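Local coordinates for protein hydrazine synthase subunit alpha (Candidatus Kuenenia stuttgartiensis, PDB 5C2V) that makes hydrazine from hydroxylamine and ammonia, as the heme c-binding alpha subunit of the hydrazine synthase complex of an anammox bacterium, at residues P271-C276 against S284-A289; K290-F293 against I298-V301; Y185-L190 against G237-S242; D230-P235 against Y389-P394. All blocks are in the same frame, centred on the assembly; numbering follows the deposited sequence.

Contact 1: P271-C276 against S284-A289; sequences PIYGNC and SGRSQA. With ZN (zinc ion), chain B; HEC (heme c), chain C.
R286 lays the flat end of its side chain over G274, and Y273 meets the same guanidinium obliquely. The second segment enters strand 285-291 at G285 and comes to R286 next. The CG of R286 sits beside the backbone N (chi1 -47°), and the chain stays extended as far as NE. This carries the guanidinium across to the turn that follows strand 270-273. One face of the group rests on the backbone there, with R286 NH2 3.6 Å from G274 CA. R286 NE is just as near, 3.6 Å from G274 CA, so the group lies flat above this atom. G274 has no side chain, which lets the guanidinium face come so close. R286 NH1 lies 4.2 Å from Y273 CE2. The polar ends are held from outside the segments: R286 NH2 is hydrogen-bonded to I280 O, R286 NH1 has a long, weak ion pair with E302, and Y273 OH is hydrogen-bonded to N323 OD1. Further on, S287 pairs with V301, and Q288 N bonds D230 OD2 where the chain turns a corner. Beyond G274 the first segment reaches the heme. N275 ND2 donates to heme propionate O2A at 3.0 Å, and C276 SG binds the zinc ion at 2.3 Å. H560, a water and the same propionate oxygen complete this zinc site, which ties a blade edge to the heme c of the middle domain.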
# COMPACT_ATOMS: atom_id res chain seq x y z
N PRO D 271 -17.75 -12.36 -4.09
CA PRO D 271 -17.34 -11.28 -3.18
C PRO D 271 -18.33 -10.13 -3.14
O PRO D 271 -19.01 -9.86 -4.13
CB PRO D 271 -16.01 -10.82 -3.78
CG PRO D 271 -16.15 -11.10 -5.24
CD PRO D 271 -16.92 -12.39 -5.31
N ILE D 272 -18.41 -9.46 -1.99
CA ILE D 272 -19.25 -8.28 -1.86
C ILE D 272 -18.38 -7.05 -1.66
O ILE D 272 -18.40 -6.13 -2.49
CB ILE D 272 -20.26 -8.41 -0.70
CG1 ILE D 272 -21.27 -9.52 -1.00
CG2 ILE D 272 -20.98 -7.09 -0.46
CD1 ILE D 272 -22.12 -9.25 -2.23
N TYR D 273 -17.62 -7.00 -0.57
CA TYR D 273 -16.72 -5.87 -0.34
C TYR D 273 -15.48 -6.24 0.46
O TYR D 273 -15.54 -7.04 1.39
CB TYR D 273 -17.47 -4.73 0.35
CG TYR D 273 -16.73 -3.42 0.34
CD1 TYR D 273 -16.68 -2.63 -0.81
CD2 TYR D 273 -16.08 -2.95 1.48
CE1 TYR D 273 -16.00 -1.43 -0.82
CE2 TYR D 273 -15.41 -1.74 1.47
CZ TYR D 273 -15.37 -0.99 0.32
OH TYR D 273 -14.70 0.21 0.31
N GLY D 274 -14.35 -5.62 0.11
CA GLY D 274 -13.14 -5.70 0.92
C GLY D 274 -12.00 -6.58 0.45
O GLY D 274 -10.94 -6.60 1.08
N ASN D 275 -12.19 -7.33 -0.64
CA ASN D 275 -11.14 -8.24 -1.11
C ASN D 275 -10.26 -7.72 -2.24
O ASN D 275 -9.28 -8.36 -2.61
CB ASN D 275 -11.77 -9.56 -1.55
CG ASN D 275 -10.75 -10.68 -1.67
OD1 ASN D 275 -10.21 -11.16 -0.68
ND2 ASN D 275 -10.48 -11.10 -2.90
N CYS D 276 -10.59 -6.55 -2.79
CA CYS D 276 -9.94 -6.11 -4.02
C CYS D 276 -9.15 -4.81 -3.87
O CYS D 276 -9.43 -4.00 -2.99
CB CYS D 276 -10.99 -5.96 -5.13
SG CYS D 276 -11.74 -7.52 -5.69
N SER D 284 -7.70 -4.54 7.78
CA SER D 284 -8.67 -4.54 8.87
C SER D 284 -9.56 -5.78 8.82
O SER D 284 -9.90 -6.26 7.73
CB SER D 284 -9.55 -3.29 8.83
OG SER D 284 -8.77 -2.11 8.97
N GLY D 285 -9.92 -6.31 9.98
CA GLY D 285 -10.82 -7.44 10.04
C GLY D 285 -12.25 -6.99 9.81
O GLY D 285 -12.64 -5.92 10.27
N ARG D 286 -13.02 -7.78 9.07
CA ARG D 286 -14.43 -7.46 8.88
C ARG D 286 -15.29 -8.62 9.38
O ARG D 286 -15.28 -9.70 8.80
CB ARG D 286 -14.72 -7.17 7.41
CG ARG D 286 -13.72 -6.22 6.76
CD ARG D 286 -14.04 -5.98 5.29
NE ARG D 286 -12.86 -5.54 4.55
CZ ARG D 286 -12.55 -4.27 4.32
NH1 ARG D 286 -13.32 -3.30 4.77
NH2 ARG D 286 -11.45 -3.97 3.64
N SER D 287 -16.03 -8.39 10.47
CA SER D 287 -16.79 -9.49 11.07
C SER D 287 -18.16 -9.05 11.57
O SER D 287 -18.45 -7.86 11.66
CB SER D 287 -16.00 -10.11 12.22
OG SER D 287 -15.89 -9.21 13.31
N GLN D 288 -19.00 -10.04 11.88
CA GLN D 288 -20.32 -9.80 12.46
C GLN D 288 -21.18 -8.90 11.58
O GLN D 288 -21.83 -7.97 12.06
CB GLN D 288 -20.18 -9.21 13.86
CG GLN D 288 -19.37 -10.08 14.81
CD GLN D 288 -18.88 -9.33 16.03
OE1 GLN D 288 -19.36 -8.24 16.34
NE2 GLN D 288 -17.91 -9.91 16.74
N ALA D 289 -21.16 -9.18 10.28
CA ALA D 289 -21.87 -8.36 9.30
C ALA D 289 -23.37 -8.65 9.29
O ALA D 289 -23.79 -9.80 9.22
CB ALA D 289 -21.29 -8.58 7.91
ZN ZN B . -10.52 -9.24 -6.57
FE HEC C . -11.09 -15.29 -10.34
CHA HEC C . -10.22 -13.51 -7.51
CHB HEC C . -13.88 -16.46 -8.73
CHC HEC C . -11.77 -17.38 -13.00
CHD HEC C . -8.19 -14.30 -11.88
NA HEC C . -11.90 -15.03 -8.47
C1A HEC C . -11.38 -14.26 -7.45
C2A HEC C . -12.25 -14.38 -6.31
C3A HEC C . -13.26 -15.19 -6.63
C4A HEC C . -13.06 -15.62 -8.01
CMA HEC C . -14.43 -15.60 -5.72
CAA HEC C . -12.04 -13.68 -4.94
CBA HEC C . -12.89 -12.42 -4.86
CGA HEC C . -12.41 -11.37 -5.83
O1A HEC C . -13.24 -10.81 -6.59
O2A HEC C . -11.18 -11.10 -5.86
NB HEC C . -12.49 -16.78 -10.73
C1B HEC C . -13.68 -16.86 -10.03
C2B HEC C . -14.67 -17.45 -10.91
C3B HEC C . -14.10 -17.71 -12.08
C4B HEC C . -12.71 -17.29 -12.00
CMB HEC C . -16.14 -17.73 -10.54
CAB HEC C . -14.81 -18.33 -13.30
CBB HEC C . -14.22 -19.73 -13.59
NC HEC C . -10.18 -15.71 -12.14
C1C HEC C . -10.57 -16.68 -13.04
C2C HEC C . -9.57 -16.76 -14.08
C3C HEC C . -8.54 -16.00 -13.72
C4C HEC C . -8.93 -15.27 -12.52
CMC HEC C . -9.54 -17.81 -15.22
CAC HEC C . -7.22 -15.83 -14.50
CBC HEC C . -6.05 -16.40 -13.68
ND HEC C . -9.46 -14.10 -9.78
C1D HEC C . -8.38 -13.81 -10.61
C2D HEC C . -7.48 -12.92 -9.92
C3D HEC C . -8.12 -12.67 -8.56
C4D HEC C . -9.34 -13.44 -8.55
CMD HEC C . -6.15 -12.34 -10.47
CAD HEC C . -7.58 -11.79 -7.41
CBD HEC C . -6.29 -12.41 -6.88
CGD HEC C . -5.74 -11.55 -5.78
O1D HEC C . -4.58 -11.81 -5.36
O2D HEC C . -6.44 -10.61 -5.32
O HOH W 1 -8.52 -8.99 -5.97

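Contact 2: K290-F293 against I298-V301; sequences KITF and IVYV
K290 and V299 are joined by two backbone hydrogen bonds. K290 N donates to V299 O over 2.9 Å, almost straight at the hydrogen (176°). V299 N returns a bond of 2.7 Å to K290 O, slightly more bent at the hydrogen (165°). K290 O also receives a CA-H...O contact from I298 CA at 3.4 Å. The two residues thus form an antiparallel hydrogen-bonded pair, followed by I291 and I298 as a non-hydrogen-bonded pair. This is the turn end of a beta hairpin, made of strands 285-291 and 297-303, the first two of a four-stranded propeller blade. The backbone of I298 is bonded in turn to V316, and that of Y300 to A314, both on the next strand of the blade. The I291 and I298 side chains lie side by side and point the same way, CG1 to CG1 at 4.1 Å. Beyond the last pair, T292 CG2 meets V299 CG2 at 3.8 Å, the two side chains crossing at about a right angle. T292 OG1 stands between its backbone N and carbonyl carbon (chi1 62°). It is hydrogen-bonded to K297 N, at the start of the second strand, and to D295 OD1 in the turn. The ammonium of K290 makes a cation-pi contact with W232 of the adjacent blade.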
# COMPACT_ATOMS: atom_id res chain seq x y z
N LYS D 290 -24.17 -7.58 9.36
CA LYS D 290 -25.62 -7.69 9.25
C LYS D 290 -26.13 -6.58 8.33
O LYS D 290 -25.41 -5.64 8.01
CB LYS D 290 -26.28 -7.61 10.63
CG LYS D 290 -25.85 -8.72 11.58
CD LYS D 290 -26.65 -8.68 12.87
CE LYS D 290 -26.07 -9.65 13.89
NZ LYS D 290 -26.02 -11.05 13.37
N ILE D 291 -27.39 -6.69 7.91
CA ILE D 291 -27.95 -5.76 6.94
C ILE D 291 -29.17 -5.02 7.48
O ILE D 291 -30.07 -5.63 8.05
CB ILE D 291 -28.33 -6.47 5.63
CG1 ILE D 291 -27.16 -7.34 5.14
CG2 ILE D 291 -28.74 -5.47 4.56
CD1 ILE D 291 -27.43 -8.06 3.84
N THR D 292 -29.19 -3.70 7.29
CA THR D 292 -30.30 -2.87 7.74
C THR D 292 -31.50 -3.01 6.81
O THR D 292 -31.35 -3.23 5.61
CB THR D 292 -29.91 -1.39 7.83
OG1 THR D 292 -29.54 -0.91 6.53
CG2 THR D 292 -28.75 -1.20 8.78
N PHE D 293 -32.70 -2.89 7.37
CA PHE D 293 -33.93 -3.03 6.61
C PHE D 293 -34.36 -1.74 5.89
O PHE D 293 -34.81 -1.79 4.74
CB PHE D 293 -35.04 -3.53 7.53
CG PHE D 293 -34.72 -4.85 8.18
CD1 PHE D 293 -34.99 -6.04 7.53
CD2 PHE D 293 -34.11 -4.89 9.42
CE1 PHE D 293 -34.68 -7.25 8.12
CE2 PHE D 293 -33.80 -6.09 10.02
CZ PHE D 293 -34.08 -7.28 9.37
N ILE D 298 -25.20 -2.81 4.61
CA ILE D 298 -24.43 -3.83 5.29
C ILE D 298 -23.61 -3.13 6.37
O ILE D 298 -22.76 -2.30 6.06
CB ILE D 298 -23.49 -4.60 4.34
CG1 ILE D 298 -24.28 -5.21 3.18
CG2 ILE D 298 -22.71 -5.67 5.10
CD1 ILE D 298 -23.40 -5.91 2.16
N VAL D 299 -23.88 -3.49 7.62
CA VAL D 299 -23.20 -2.89 8.76
C VAL D 299 -22.34 -3.95 9.42
O VAL D 299 -22.84 -5.01 9.80
CB VAL D 299 -24.19 -2.30 9.78
CG1 VAL D 299 -23.45 -1.84 11.02
CG2 VAL D 299 -24.98 -1.16 9.16
N TYR D 300 -21.05 -3.67 9.55
CA TYR D 300 -20.12 -4.67 10.05
C TYR D 300 -19.09 -4.09 11.00
O TYR D 300 -18.85 -2.88 11.03
CB TYR D 300 -19.42 -5.37 8.88
CG TYR D 300 -18.59 -4.45 8.00
CD1 TYR D 300 -19.19 -3.63 7.05
CD2 TYR D 300 -17.21 -4.42 8.11
CE1 TYR D 300 -18.44 -2.80 6.24
CE2 TYR D 300 -16.45 -3.59 7.30
CZ TYR D 300 -17.07 -2.79 6.37
OH TYR D 300 -16.31 -1.96 5.57
N VAL D 301 -18.49 -4.98 11.78
CA VAL D 301 -17.42 -4.61 12.69
C VAL D 301 -16.10 -4.59 11.94
O VAL D 301 -15.66 -5.61 11.40
CB VAL D 301 -17.32 -5.59 13.88
CG1 VAL D 301 -16.03 -5.35 14.66
CG2 VAL D 301 -18.53 -5.45 14.78

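Contact 3: Y185-L190 against G237-S242; sequences YNLYRL and GNILFS
This is a small, wholly apolar contact between two neighbouring blades of the beta-propeller, buried in the N-terminal domain. L187 projects from strand 186-191 toward strand 239-245 and meets F241 and I239 there. No hydrogen bond links the two segments, and the nearest CA atoms, those of L187 and F241, are 9.3 Å apart. The gap is bridged by side chains. The methyl L187 CD1 sits over the middle of one face of the F241 ring, 3.7 Å from its centroid and only 12° off the ring normal. This is a CH-pi contact. All six ring carbons therefore lie at similar distances from the methyl, F241 CD1 being 3.7 Å from L187 CD1. The ring is brought there by the torsion of F241, whose CG stands between its backbone N and carbonyl carbon (chi1 63°). L187 reaches out with CG anti to its own carbonyl carbon (chi1 -69°). The same methyl also touches the second residue, with L187 CD1 4.3 Å from I239 CG2. One leucine branch thus serves both partners, which lie on the same face of their strand. L240, between them, points the other way and packs on I259 and V261. On the first strand, the backbone of L187 pairs with I221, while R189 forms a salt bridge with D219 and a cation-pi contact with W264. Strand 239-245 runs between strands 228-233 and 256-262 of its blade, with I239 resting on P231 and F241 on N228 and C260.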
# COMPACT_ATOMS: atom_id res chain seq x y z
N TYR D 185 -11.84 -22.74 10.01
CA TYR D 185 -13.30 -22.76 9.95
C TYR D 185 -13.87 -22.82 8.55
O TYR D 185 -13.24 -22.40 7.58
CB TYR D 185 -13.86 -21.55 10.70
CG TYR D 185 -13.83 -21.72 12.20
CD1 TYR D 185 -12.70 -21.38 12.93
CD2 TYR D 185 -14.91 -22.26 12.88
CE1 TYR D 185 -12.66 -21.55 14.29
CE2 TYR D 185 -14.88 -22.43 14.25
CZ TYR D 185 -13.75 -22.07 14.95
OH TYR D 185 -13.71 -22.24 16.32
N ASN D 186 -15.08 -23.36 8.45
CA ASN D 186 -15.85 -23.36 7.21
C ASN D 186 -17.34 -23.32 7.53
O ASN D 186 -17.74 -23.34 8.69
CB ASN D 186 -15.50 -24.57 6.36
CG ASN D 186 -14.31 -24.33 5.46
OD1 ASN D 186 -14.24 -23.30 4.79
ND2 ASN D 186 -13.39 -25.27 5.42
N LEU D 187 -18.17 -23.28 6.49
CA LEU D 187 -19.62 -23.22 6.69
C LEU D 187 -20.27 -24.58 6.47
O LEU D 187 -19.93 -25.31 5.53
CB LEU D 187 -20.25 -22.18 5.77
CG LEU D 187 -19.93 -20.71 6.08
CD1 LEU D 187 -20.76 -19.78 5.21
CD2 LEU D 187 -20.15 -20.41 7.56
N TYR D 188 -21.21 -24.91 7.35
CA TYR D 188 -21.96 -26.16 7.26
C TYR D 188 -23.46 -25.89 7.22
O TYR D 188 -23.97 -25.02 7.93
CB TYR D 188 -21.65 -27.06 8.46
CG TYR D 188 -20.30 -27.73 8.44
CD1 TYR D 188 -19.18 -27.09 8.96
CD2 TYR D 188 -20.14 -29.01 7.93
CE1 TYR D 188 -17.94 -27.70 8.95
CE2 TYR D 188 -18.91 -29.64 7.93
CZ TYR D 188 -17.81 -28.98 8.43
OH TYR D 188 -16.58 -29.59 8.43
N ARG D 189 -24.16 -26.63 6.37
CA ARG D 189 -25.61 -26.65 6.40
C ARG D 189 -26.07 -27.89 7.16
O ARG D 189 -25.47 -28.96 7.06
CB ARG D 189 -26.21 -26.63 4.98
CG ARG D 189 -25.93 -27.86 4.14
CD ARG D 189 -26.71 -27.79 2.83
NE ARG D 189 -26.37 -28.88 1.92
CZ ARG D 189 -26.94 -29.06 0.73
NH1 ARG D 189 -27.86 -28.22 0.30
NH2 ARG D 189 -26.57 -30.09 -0.03
N LEU D 190 -27.14 -27.73 7.94
CA LEU D 190 -27.57 -28.78 8.85
C LEU D 190 -29.07 -29.06 8.73
O LEU D 190 -29.90 -28.18 8.94
CB LEU D 190 -27.22 -28.39 10.30
CG LEU D 190 -27.62 -29.31 11.46
CD1 LEU D 190 -26.57 -29.24 12.55
CD2 LEU D 190 -28.97 -28.93 12.03
N GLY D 237 -32.22 -13.93 -0.03
CA GLY D 237 -32.20 -15.32 0.39
C GLY D 237 -30.91 -16.11 0.24
O GLY D 237 -30.94 -17.32 0.04
N ASN D 238 -29.77 -15.43 0.33
CA ASN D 238 -28.48 -16.12 0.35
C ASN D 238 -27.76 -15.93 1.69
O ASN D 238 -28.27 -15.26 2.59
CB ASN D 238 -27.59 -15.62 -0.79
CG ASN D 238 -28.25 -15.77 -2.15
OD1 ASN D 238 -28.11 -16.80 -2.81
ND2 ASN D 238 -28.99 -14.75 -2.57
N ILE D 239 -26.59 -16.54 1.82
CA ILE D 239 -25.83 -16.50 3.07
C ILE D 239 -24.70 -15.47 3.02
O ILE D 239 -23.77 -15.59 2.22
CB ILE D 239 -25.23 -17.87 3.41
CG1 ILE D 239 -26.31 -18.95 3.37
CG2 ILE D 239 -24.56 -17.84 4.78
CD1 ILE D 239 -27.44 -18.74 4.36
N LEU D 240 -24.80 -14.46 3.89
CA LEU D 240 -23.78 -13.42 3.99
C LEU D 240 -22.78 -13.74 5.10
O LEU D 240 -23.18 -14.04 6.22
CB LEU D 240 -24.45 -12.07 4.27
CG LEU D 240 -23.54 -10.86 4.49
CD1 LEU D 240 -23.06 -10.29 3.16
CD2 LEU D 240 -24.24 -9.79 5.32
N PHE D 241 -21.49 -13.68 4.78
CA PHE D 241 -20.48 -14.03 5.77
C PHE D 241 -19.11 -13.41 5.49
O PHE D 241 -18.91 -12.71 4.49
CB PHE D 241 -20.34 -15.55 5.87
CG PHE D 241 -19.87 -16.21 4.60
CD1 PHE D 241 -20.77 -16.48 3.58
CD2 PHE D 241 -18.55 -16.58 4.44
CE1 PHE D 241 -20.35 -17.09 2.41
CE2 PHE D 241 -18.12 -17.20 3.28
CZ PHE D 241 -19.02 -17.45 2.26
N SER D 242 -18.17 -13.68 6.39
CA SER D 242 -16.80 -13.18 6.27
C SER D 242 -15.87 -14.30 5.82
O SER D 242 -15.97 -15.43 6.29
CB SER D 242 -16.32 -12.60 7.60
OG SER D 242 -17.17 -11.55 8.04

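Contact 4: D230-P235 against Y389-P394; sequences DPWLTP and YVKYKP
The contact joins the innermost strand of one beta-propeller blade, 228-233, to the loop that follows strand 381-387. That later strand completes the sheet begun by strands 31-37, 58-63 and 69-71, so the first and last parts of the propeller share one blade, the closure often called Velcro. The loop has no regular structure where it passes the blade. Its P394 points toward L233 and makes the main apolar touch. L233 CD1 lies 3.7 Å from P394 CG, and the leucine side chain crosses the proline ring at about a right angle. L233 holds CG beside its backbone N (chi1 -56°), and the second torsion is extended, which pushes CD1 outward to the ring. The proline also approaches the backbone just past the strand, with P394 CB 4.1 Å from T234 O. The T234 side chain turns away from the loop, its OG1 hydrogen-bonded to N238 N. P394 also packs on W86. The loop meets the gamma subunit as well: K393 O is hydrogen-bonded to R20 of that neighbouring chain, and P394 O has a weak bond to it. K391 is the second point of approach. Its chain is fully extended past CB, and the ammonium is hydrogen-bonded to Y341 OH. The lysine comes to the indole obliquely, K391 NZ standing 4.2 Å from W232 CH2.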
# COMPACT_ATOMS: atom_id res chain seq x y z
N ASP D 230 -19.15 -16.17 10.75
CA ASP D 230 -20.25 -15.22 10.93
C ASP D 230 -21.26 -15.21 9.78
O ASP D 230 -21.40 -14.21 9.08
CB ASP D 230 -19.69 -13.81 11.13
CG ASP D 230 -18.93 -13.66 12.44
OD1 ASP D 230 -18.65 -14.69 13.08
OD2 ASP D 230 -18.62 -12.52 12.82
N PRO D 231 -21.98 -16.33 9.59
CA PRO D 231 -23.00 -16.40 8.53
C PRO D 231 -24.27 -15.63 8.90
O PRO D 231 -24.65 -15.59 10.07
CB PRO D 231 -23.27 -17.89 8.41
CG PRO D 231 -23.02 -18.42 9.77
CD PRO D 231 -21.89 -17.60 10.34
N TRP D 232 -24.92 -15.04 7.90
CA TRP D 232 -26.15 -14.30 8.11
C TRP D 232 -27.03 -14.40 6.87
O TRP D 232 -26.75 -15.18 5.96
CB TRP D 232 -25.85 -12.84 8.46
CG TRP D 232 -26.97 -12.13 9.19
CD1 TRP D 232 -27.65 -11.03 8.76
CD2 TRP D 232 -27.53 -12.49 10.46
NE1 TRP D 232 -28.60 -10.68 9.69
CE2 TRP D 232 -28.54 -11.55 10.74
CE3 TRP D 232 -27.26 -13.50 11.39
CZ2 TRP D 232 -29.30 -11.60 11.91
CZ3 TRP D 232 -28.02 -13.55 12.55
CH2 TRP D 232 -29.02 -12.60 12.80
N LEU D 233 -28.10 -13.61 6.82
CA LEU D 233 -29.07 -13.70 5.73
C LEU D 233 -29.07 -12.48 4.82
O LEU D 233 -29.07 -11.34 5.29
CB LEU D 233 -30.47 -13.93 6.29
CG LEU D 233 -30.64 -15.15 7.20
CD1 LEU D 233 -32.06 -15.21 7.76
CD2 LEU D 233 -30.30 -16.43 6.45
N THR D 234 -29.09 -12.72 3.51
CA THR D 234 -29.25 -11.66 2.53
C THR D 234 -30.74 -11.45 2.26
O THR D 234 -31.53 -12.38 2.41
CB THR D 234 -28.52 -11.98 1.21
OG1 THR D 234 -29.20 -13.04 0.53
CG2 THR D 234 -27.08 -12.38 1.47
N PRO D 235 -31.13 -10.22 1.87
CA PRO D 235 -32.54 -9.93 1.59
C PRO D 235 -33.10 -10.76 0.43
O PRO D 235 -34.32 -10.95 0.36
CB PRO D 235 -32.52 -8.44 1.23
CG PRO D 235 -31.30 -7.91 1.90
CD PRO D 235 -30.29 -9.01 1.81
N TYR D 389 -38.39 -11.04 18.45
CA TYR D 389 -39.43 -10.52 17.56
C TYR D 389 -39.63 -11.50 16.41
O TYR D 389 -38.79 -12.37 16.17
CB TYR D 389 -39.07 -9.13 17.01
CG TYR D 389 -37.89 -9.10 16.06
CD1 TYR D 389 -36.59 -9.02 16.53
CD2 TYR D 389 -38.09 -9.13 14.68
CE1 TYR D 389 -35.51 -8.98 15.66
CE2 TYR D 389 -37.02 -9.09 13.80
CZ TYR D 389 -35.74 -9.02 14.29
OH TYR D 389 -34.68 -8.98 13.42
N VAL D 390 -40.74 -11.36 15.70
CA VAL D 390 -41.04 -12.25 14.59
C VAL D 390 -40.27 -11.82 13.34
O VAL D 390 -40.43 -10.70 12.86
CB VAL D 390 -42.55 -12.29 14.28
CG1 VAL D 390 -42.82 -13.23 13.12
CG2 VAL D 390 -43.32 -12.72 15.52
N LYS D 391 -39.44 -12.72 12.83
CA LYS D 391 -38.62 -12.43 11.66
C LYS D 391 -39.26 -12.97 10.39
O LYS D 391 -39.70 -14.12 10.34
CB LYS D 391 -37.22 -13.02 11.83
CG LYS D 391 -36.40 -12.39 12.93
CD LYS D 391 -35.06 -13.07 13.07
CE LYS D 391 -34.23 -12.42 14.14
NZ LYS D 391 -32.93 -13.12 14.33
N TYR D 392 -39.29 -12.13 9.36
CA TYR D 392 -39.77 -12.57 8.06
C TYR D 392 -38.78 -13.57 7.47
O TYR D 392 -37.58 -13.49 7.74
CB TYR D 392 -39.96 -11.38 7.11
CG TYR D 392 -40.79 -11.71 5.89
CD1 TYR D 392 -42.17 -11.83 5.98
CD2 TYR D 392 -40.19 -11.90 4.65
CE1 TYR D 392 -42.93 -12.13 4.87
CE2 TYR D 392 -40.95 -12.20 3.54
CZ TYR D 392 -42.32 -12.31 3.65
OH TYR D 392 -43.07 -12.61 2.54
N LYS D 393 -39.28 -14.51 6.67
CA LYS D 393 -38.43 -15.54 6.11
C LYS D 393 -37.94 -15.18 4.71
O LYS D 393 -38.74 -14.81 3.85
CB LYS D 393 -39.16 -16.88 6.07
CG LYS D 393 -39.39 -17.50 7.44
CD LYS D 393 -40.27 -18.74 7.34
CE LYS D 393 -40.57 -19.31 8.71
NZ LYS D 393 -40.88 -20.77 8.65
N PRO D 394 -36.62 -15.27 4.49
CA PRO D 394 -36.03 -15.05 3.16
C PRO D 394 -36.35 -16.19 2.21
O PRO D 394 -36.69 -17.29 2.64
CB PRO D 394 -34.53 -14.98 3.45
CG PRO D 394 -34.41 -14.77 4.93
CD PRO D 394 -35.59 -15.47 5.52

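The four contacts lie in the propeller domain, and one of its strands, 285-291, serves two of them, contacts 1 and 2. Contacts 1, 3 and 4 all draw on the preceding blade, built from strands 228-233 to 270-273, and contact 3 also ties it to the sheet before. Within that blade contacts 3 and 4 are joined by a bond from L240 N to W232 O. Contacts 1 to 3 are buried; contact 4 is partly open and borders the gamma subunit. Contact 2 alone rests on backbone hydrogen bonds within a sheet. The others join separate elements through side chains: arginine on glycine, methyl on ring, leucine on proline. Only contact 1 holds a zinc and heme site.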